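Local coordinates for protein aac(6')-Ii (Enterococcus faecium, PDB 1N71) that probably transfers the acetyl group of acetyl-coenzyme A to the 6'-amino group of aminoglycoside antibiotics, conferring resistance to them, at residues E55-I63 with I87-L95. Numbering follows the deposited sequence.
With COA (coenzyme A), chain E.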
ATOM      1  N   GLU A  55     -12.539   4.167  29.769  1.00 33.45           N
ATOM      2  CA  GLU A  55     -11.849   5.089  28.871  1.00 32.50           C
ATOM      3  C   GLU A  55     -11.016   4.381  27.812  1.00 30.74           C
ATOM      4  O   GLU A  55     -10.239   3.480  28.122  1.00 28.88           O
ATOM      5  CB  GLU A  55     -10.956   6.031  29.685  1.00 34.42           C
ATOM      6  CG  GLU A  55      -9.947   6.824  28.864  1.00 37.01           C
ATOM      7  CD  GLU A  55      -9.137   7.804  29.708  1.00 38.67           C
ATOM      8  OE1 GLU A  55      -8.781   7.458  30.853  1.00 40.11           O
ATOM      9  OE2 GLU A  55      -8.843   8.915  29.217  1.00 39.30           O
ATOM     10  N   LEU A  56     -11.192   4.794  26.560  1.00 29.86           N
ATOM     11  CA  LEU A  56     -10.437   4.219  25.450  1.00 29.21           C
ATOM     12  C   LEU A  56      -9.054   4.859  25.457  1.00 28.67           C
ATOM     13  O   LEU A  56      -8.925   6.065  25.245  1.00 30.21           O
ATOM     14  CB  LEU A  56     -11.123   4.518  24.116  1.00 29.64           C
ATOM     15  CG  LEU A  56     -10.467   3.872  22.889  1.00 30.90           C
ATOM     16  CD1 LEU A  56     -10.731   2.376  22.909  1.00 30.59           C
ATOM     17  CD2 LEU A  56     -11.014   4.486  21.609  1.00 30.81           C
ATOM     18  N   VAL A  57      -8.023   4.056  25.695  1.00 25.59           N
ATOM     19  CA  VAL A  57      -6.662   4.572  25.740  1.00 23.94           C
ATOM     20  C   VAL A  57      -5.813   4.132  24.547  1.00 23.57           C
ATOM     21  O   VAL A  57      -4.695   4.617  24.363  1.00 23.58           O
ATOM     22  CB  VAL A  57      -5.951   4.138  27.042  1.00 25.45           C
ATOM     23  CG1 VAL A  57      -6.686   4.716  28.258  1.00 24.21           C
ATOM     24  CG2 VAL A  57      -5.901   2.620  27.124  1.00 22.98           C
ATOM     25  N   GLY A  58      -6.344   3.217  23.742  1.00 21.37           N
ATOM     26  CA  GLY A  58      -5.603   2.741  22.588  1.00 20.77           C
ATOM     27  C   GLY A  58      -6.475   2.014  21.582  1.00 20.17           C
ATOM     28  O   GLY A  58      -7.490   1.408  21.937  1.00 20.68           O
ATOM     29  N   PHE A  59      -6.085   2.074  20.314  1.00 19.07           N
ATOM     30  CA  PHE A  59      -6.853   1.419  19.265  1.00 18.27           C
ATOM     31  C   PHE A  59      -5.934   0.956  18.146  1.00 16.90           C
ATOM     32  O   PHE A  59      -4.953   1.623  17.823  1.00 16.79           O
ATOM     33  CB  PHE A  59      -7.885   2.385  18.682  1.00 16.67           C
ATOM     34  CG  PHE A  59      -8.716   1.793  17.576  1.00 18.37           C
ATOM     35  CD1 PHE A  59      -9.818   0.992  17.867  1.00 19.17           C
ATOM     36  CD2 PHE A  59      -8.386   2.021  16.239  1.00 16.49           C
ATOM     37  CE1 PHE A  59     -10.584   0.422  16.845  1.00 20.17           C
ATOM     38  CE2 PHE A  59      -9.138   1.462  15.210  1.00 18.84           C
ATOM     39  CZ  PHE A  59     -10.246   0.657  15.513  1.00 20.14           C
ATOM     40  N   ILE A  60      -6.259  -0.191  17.564  1.00 18.13           N
ATOM     41  CA  ILE A  60      -5.482  -0.730  16.457  1.00 16.28           C
ATOM     42  C   ILE A  60      -6.447  -1.416  15.498  1.00 16.88           C
ATOM     43  O   ILE A  60      -7.448  -2.000  15.918  1.00 18.39           O
ATOM     44  CB  ILE A  60      -4.408  -1.738  16.946  1.00 16.67           C
ATOM     45  CG1 ILE A  60      -3.456  -2.081  15.793  1.00 14.11           C
ATOM     46  CG2 ILE A  60      -5.071  -3.004  17.481  1.00 16.40           C
ATOM     47  CD1 ILE A  60      -2.268  -2.936  16.206  1.00 13.44           C
ATOM     48  N   GLY A  61      -6.164  -1.319  14.205  1.00 16.29           N
ATOM     49  CA  GLY A  61      -7.027  -1.950  13.225  1.00 15.10           C
ATOM     50  C   GLY A  61      -6.215  -2.593  12.119  1.00 16.76           C
ATOM     51  O   GLY A  61      -5.011  -2.358  12.008  1.00 14.52           O
ATOM     52  N   ALA A  62      -6.866  -3.419  11.308  1.00 16.85           N
ATOM     53  CA  ALA A  62      -6.189  -4.068  10.192  1.00 18.08           C
ATOM     54  C   ALA A  62      -7.144  -4.170   9.013  1.00 18.27           C
ATOM     55  O   ALA A  62      -8.332  -4.460   9.182  1.00 19.74           O
ATOM     56  CB  ALA A  62      -5.693  -5.453  10.597  1.00 17.49           C
ATOM     57  N   ILE A  63      -6.612  -3.930   7.820  1.00 18.41           N
ATOM     58  CA  ILE A  63      -7.380  -3.970   6.579  1.00 18.44           C
ATOM     59  C   ILE A  63      -6.891  -5.119   5.694  1.00 17.64           C
ATOM     60  O   ILE A  63      -5.694  -5.249   5.447  1.00 18.08           O
ATOM     61  CB  ILE A  63      -7.189  -2.662   5.776  1.00 17.77           C
ATOM     62  CG1 ILE A  63      -7.557  -1.457   6.637  1.00 21.63           C
ATOM     63  CG2 ILE A  63      -8.033  -2.696   4.512  1.00 20.07           C
ATOM     64  CD1 ILE A  63      -7.166  -0.133   6.015  1.00 23.37           C
ATOM     65  N   ILE A  87       0.928  -0.911  26.157  1.00 19.92           N
ATOM     66  CA  ILE A  87      -0.390  -0.863  25.534  1.00 18.40           C
ATOM     67  C   ILE A  87      -0.251  -1.179  24.041  1.00 18.14           C
ATOM     68  O   ILE A  87      -1.009  -1.978  23.491  1.00 15.11           O
ATOM     69  CB  ILE A  87      -1.047   0.527  25.711  1.00 19.60           C
ATOM     70  CG1 ILE A  87      -1.336   0.780  27.195  1.00 20.02           C
ATOM     71  CG2 ILE A  87      -2.339   0.599  24.905  1.00 18.63           C
ATOM     72  CD1 ILE A  87      -1.833   2.189  27.499  1.00 22.93           C
ATOM     73  N   GLY A  88       0.728  -0.558  23.393  1.00 17.06           N
ATOM     74  CA  GLY A  88       0.943  -0.809  21.979  1.00 17.59           C
ATOM     75  C   GLY A  88       1.297  -2.262  21.698  1.00 17.25           C
ATOM     76  O   GLY A  88       0.809  -2.859  20.735  1.00 17.10           O
ATOM     77  N   THR A  89       2.153  -2.835  22.536  1.00 17.03           N
ATOM     78  CA  THR A  89       2.572  -4.221  22.359  1.00 17.04           C
ATOM     79  C   THR A  89       1.366  -5.143  22.463  1.00 17.33           C
ATOM     80  O   THR A  89       1.162  -6.025  21.626  1.00 17.95           O
ATOM     81  CB  THR A  89       3.602  -4.634  23.428  1.00 18.21           C
ATOM     82  OG1 THR A  89       4.789  -3.844  23.281  1.00 17.67           O
ATOM     83  CG2 THR A  89       3.955  -6.111  23.285  1.00 18.49           C
ATOM     84  N   ARG A  90       0.563  -4.934  23.497  1.00 14.84           N
ATOM     85  CA  ARG A  90      -0.617  -5.757  23.703  1.00 16.26           C
ATOM     86  C   ARG A  90      -1.613  -5.621  22.552  1.00 16.34           C
ATOM     87  O   ARG A  90      -2.259  -6.598  22.164  1.00 17.14           O
ATOM     88  CB  ARG A  90      -1.248  -5.390  25.048  1.00 17.97           C
ATOM     89  CG  ARG A  90      -0.275  -5.629  26.200  1.00 18.98           C
ATOM     90  CD  ARG A  90      -0.773  -5.039  27.499  1.00 19.86           C
ATOM     91  NE  ARG A  90      -1.999  -5.684  27.940  1.00 20.71           N
ATOM     92  CZ  ARG A  90      -2.718  -5.281  28.979  1.00 22.57           C
ATOM     93  NH1 ARG A  90      -2.328  -4.224  29.681  1.00 24.18           N
ATOM     94  NH2 ARG A  90      -3.821  -5.938  29.317  1.00 23.09           N
ATOM     95  N   LEU A  91      -1.729  -4.422  21.989  1.00 14.32           N
ATOM     96  CA  LEU A  91      -2.637  -4.211  20.864  1.00 12.83           C
ATOM     97  C   LEU A  91      -2.136  -4.944  19.621  1.00 13.45           C
ATOM     98  O   LEU A  91      -2.909  -5.590  18.915  1.00 14.04           O
ATOM     99  CB  LEU A  91      -2.778  -2.714  20.543  1.00 13.34           C
ATOM    100  CG  LEU A  91      -3.616  -1.861  21.498  1.00 16.83           C
ATOM    101  CD1 LEU A  91      -3.541  -0.392  21.082  1.00 15.42           C
ATOM    102  CD2 LEU A  91      -5.056  -2.352  21.490  1.00 14.24           C
ATOM    103  N   VAL A  92      -0.842  -4.839  19.347  1.00 14.70           N
ATOM    104  CA  VAL A  92      -0.281  -5.506  18.180  1.00 15.47           C
ATOM    105  C   VAL A  92      -0.406  -7.021  18.301  1.00 16.38           C
ATOM    106  O   VAL A  92      -0.808  -7.690  17.354  1.00 15.55           O
ATOM    107  CB  VAL A  92       1.186  -5.112  17.977  1.00 16.29           C
ATOM    108  CG1 VAL A  92       1.824  -5.978  16.900  1.00 18.25           C
ATOM    109  CG2 VAL A  92       1.254  -3.643  17.579  1.00 14.81           C
ATOM    110  N   ASN A  93      -0.077  -7.561  19.468  1.00 17.76           N
ATOM    111  CA  ASN A  93      -0.177  -9.000  19.667  1.00 19.55           C
ATOM    112  C   ASN A  93      -1.614  -9.494  19.539  1.00 18.12           C
ATOM    113  O   ASN A  93      -1.854 -10.587  19.019  1.00 17.83           O
ATOM    114  CB  ASN A  93       0.403  -9.394  21.028  1.00 20.40           C
ATOM    115  CG  ASN A  93       1.913  -9.250  21.077  1.00 23.00           C
ATOM    116  OD1 ASN A  93       2.606  -9.578  20.116  1.00 25.89           O
ATOM    117  ND2 ASN A  93       2.428  -8.776  22.200  1.00 22.74           N
ATOM    118  N   TYR A  94      -2.573  -8.695  20.002  1.00 16.85           N
ATOM    119  CA  TYR A  94      -3.973  -9.093  19.906  1.00 16.36           C
ATOM    120  C   TYR A  94      -4.392  -9.041  18.439  1.00 17.40           C
ATOM    121  O   TYR A  94      -5.113  -9.908  17.954  1.00 16.36           O
ATOM    122  CB  TYR A  94      -4.854  -8.165  20.748  1.00 18.97           C
ATOM    123  CG  TYR A  94      -6.253  -8.689  20.995  1.00 20.68           C
ATOM    124  CD1 TYR A  94      -7.234  -8.610  20.011  1.00 19.61           C
ATOM    125  CD2 TYR A  94      -6.593  -9.269  22.216  1.00 22.69           C
ATOM    126  CE1 TYR A  94      -8.522  -9.094  20.236  1.00 23.50           C
ATOM    127  CE2 TYR A  94      -7.878  -9.757  22.451  1.00 25.07           C
ATOM    128  CZ  TYR A  94      -8.836  -9.665  21.456  1.00 24.95           C
ATOM    129  OH  TYR A  94     -10.109 -10.140  21.685  1.00 31.21           O
ATOM    130  N   LEU A  95      -3.935  -8.017  17.727  1.00 15.95           N
ATOM    131  CA  LEU A  95      -4.268  -7.902  16.317  1.00 16.86           C
ATOM    132  C   LEU A  95      -3.752  -9.137  15.577  1.00 14.78           C
ATOM    133  O   LEU A  95      -4.466  -9.736  14.776  1.00 16.34           O
ATOM    134  CB  LEU A  95      -3.632  -6.643  15.718  1.00 16.59           C
ATOM    135  CG  LEU A  95      -3.774  -6.511  14.197  1.00 19.30           C
ATOM    136  CD1 LEU A  95      -5.233  -6.301  13.821  1.00 22.54           C
ATOM    137  CD2 LEU A  95      -2.934  -5.348  13.713  1.00 19.13           C
TER
HETATM  138  N1A COA E 601      11.032   4.439  19.336  1.00 22.22           N
HETATM  139  C2A COA E 601      11.747   3.392  19.787  1.00 23.18           C
HETATM  140  N3A COA E 601      11.324   2.376  20.572  1.00 25.36           N
HETATM  141  C4A COA E 601       9.990   2.509  20.886  1.00 23.90           C
HETATM  142  C5A COA E 601       9.140   3.521  20.501  1.00 22.48           C
HETATM  143  C6A COA E 601       9.704   4.539  19.668  1.00 21.61           C
HETATM  144  N6A COA E 601       8.993   5.573  19.224  1.00 20.17           N
HETATM  145  N7A COA E 601       7.866   3.317  21.010  1.00 22.07           N
HETATM  146  C8A COA E 601       7.980   2.214  21.690  1.00 22.87           C
HETATM  147  N9A COA E 601       9.241   1.665  21.665  1.00 23.99           N
HETATM  148  C1B COA E 601       9.722   0.441  22.322  1.00 27.22           C
HETATM  149  C2B COA E 601       9.712   0.532  23.850  1.00 30.79           C
HETATM  150  O2B COA E 601      10.946   1.110  24.296  1.00 33.27           O
HETATM  151  C3B COA E 601       9.627  -0.908  24.344  1.00 31.37           C
HETATM  152  O3B COA E 601      10.930  -1.500  24.217  1.00 37.22           O
HETATM  153  P3B COA E 601      11.628  -2.255  25.461  1.00 41.10           P
HETATM  154  O7A COA E 601      11.695  -1.222  26.523  1.00 41.19           O
HETATM  155  O8A COA E 601      12.948  -2.668  24.922  1.00 41.46           O
HETATM  156  O9A COA E 601      10.715  -3.385  25.761  1.00 40.65           O
HETATM  157  C4B COA E 601       8.717  -1.534  23.277  1.00 27.66           C
HETATM  158  O4B COA E 601       8.896  -0.703  22.123  1.00 26.14           O
HETATM  159  C5B COA E 601       7.238  -1.646  23.671  1.00 24.67           C
HETATM  160  O5B COA E 601       6.637  -0.347  23.729  1.00 22.37           O
HETATM  161  P1A COA E 601       5.112  -0.126  24.208  1.00 20.76           P
HETATM  162  O1A COA E 601       5.126   0.427  25.580  1.00 19.09           O
HETATM  163  O2A COA E 601       4.329  -1.346  23.909  1.00 18.67           O
HETATM  164  O3A COA E 601       4.654   1.026  23.188  1.00 20.29           O
HETATM  165  P2A COA E 601       3.482   2.110  23.378  1.00 20.14           P
HETATM  166  O4A COA E 601       4.087   3.390  23.802  1.00 20.91           O
HETATM  167  O5A COA E 601       2.368   1.529  24.154  1.00 22.80           O
HETATM  168  O6A COA E 601       2.981   2.276  21.860  1.00 20.77           O
HETATM  169  CBP COA E 601       3.378   3.491  19.790  1.00 23.72           C
HETATM  170  CCP COA E 601       3.922   2.486  20.796  1.00 20.81           C
HETATM  171  CDP COA E 601       4.464   3.749  18.736  1.00 22.95           C
HETATM  172  CEP COA E 601       2.114   2.888  19.111  1.00 23.07           C
HETATM  173  CAP COA E 601       3.016   4.828  20.571  1.00 28.17           C
HETATM  174  OAP COA E 601       4.171   5.425  21.169  1.00 29.71           O
HETATM  175  C9P COA E 601       2.218   5.830  19.718  1.00 33.66           C
HETATM  176  O9P COA E 601       0.993   5.936  19.864  1.00 36.32           O
HETATM  177  N8P COA E 601       2.922   6.550  18.834  1.00 37.40           N
HETATM  178  C7P COA E 601       2.370   7.550  17.927  1.00 43.94           C
HETATM  179  C6P COA E 601       1.639   6.932  16.738  1.00 48.06           C
HETATM  180  C5P COA E 601       2.568   6.461  15.634  1.00 51.23           C
HETATM  181  O5P COA E 601       3.434   7.216  15.175  1.00 52.95           O
HETATM  182  N4P COA E 601       2.381   5.204  15.204  1.00 53.72           N
HETATM  183  C3P COA E 601       3.158   4.545  14.149  1.00 54.10           C
HETATM  184  C2P COA E 601       2.268   3.975  13.055  1.00 54.80           C
HETATM  185  S1P COA E 601       2.862   4.339  11.392  1.00 56.20           S
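I60 reaches from the strand into the helix face between L91, V92 and L95, its two branches going to different partners. With CG1 anti to the backbone N (chi1 -170°) and the chain continuing extended, CD1 is carried to the helix backbone, where it meets CD2 of L95 at 3.5 Å and lies 3.8 Å from both CA and CG2 of V92. The CG2 branch instead rests on L91, one turn before L95, 3.8 Å from its CB, the two side chains running past each other in opposite directions. L91 in turn lays its CD1 against the strand backbone beside G58, 3.6 Å from the N of F59. G58 has no side chain, and L91 comes directly onto its backbone there. With CG anti to the backbone N (chi1 173°), L95 holds its fork over the strand, and rotation about CB-CG turns CD2 to I60 and CD1 to CB of A62, at a tight 3.4 Å.

This is the GNAT core, in which the helix of residues 87-101 packs on the central sheet with its first turn at the coenzyme A pyrophosphate. Strand and helix run in roughly the same direction, 29° apart, with their axes 8.5 Å from each other, and no hydrogen bond joins them. On the cofactor side, the N of G88 donates to O5A of coenzyme A (2.8 Å), and both N and OG1 of T89 grip O2A; the helix N-terminus would probably favour the phosphate charge. F59 points the other way, its side chain packing on L17 of helix 11-24. Near the start of the helix, the side chains of I87 and V57 cross at about a right angle, CD1 of I87 meeting CG2 of V57; V57 and G58 both face A50 in a classic beta bulge, so this contact is made from the bulge itself.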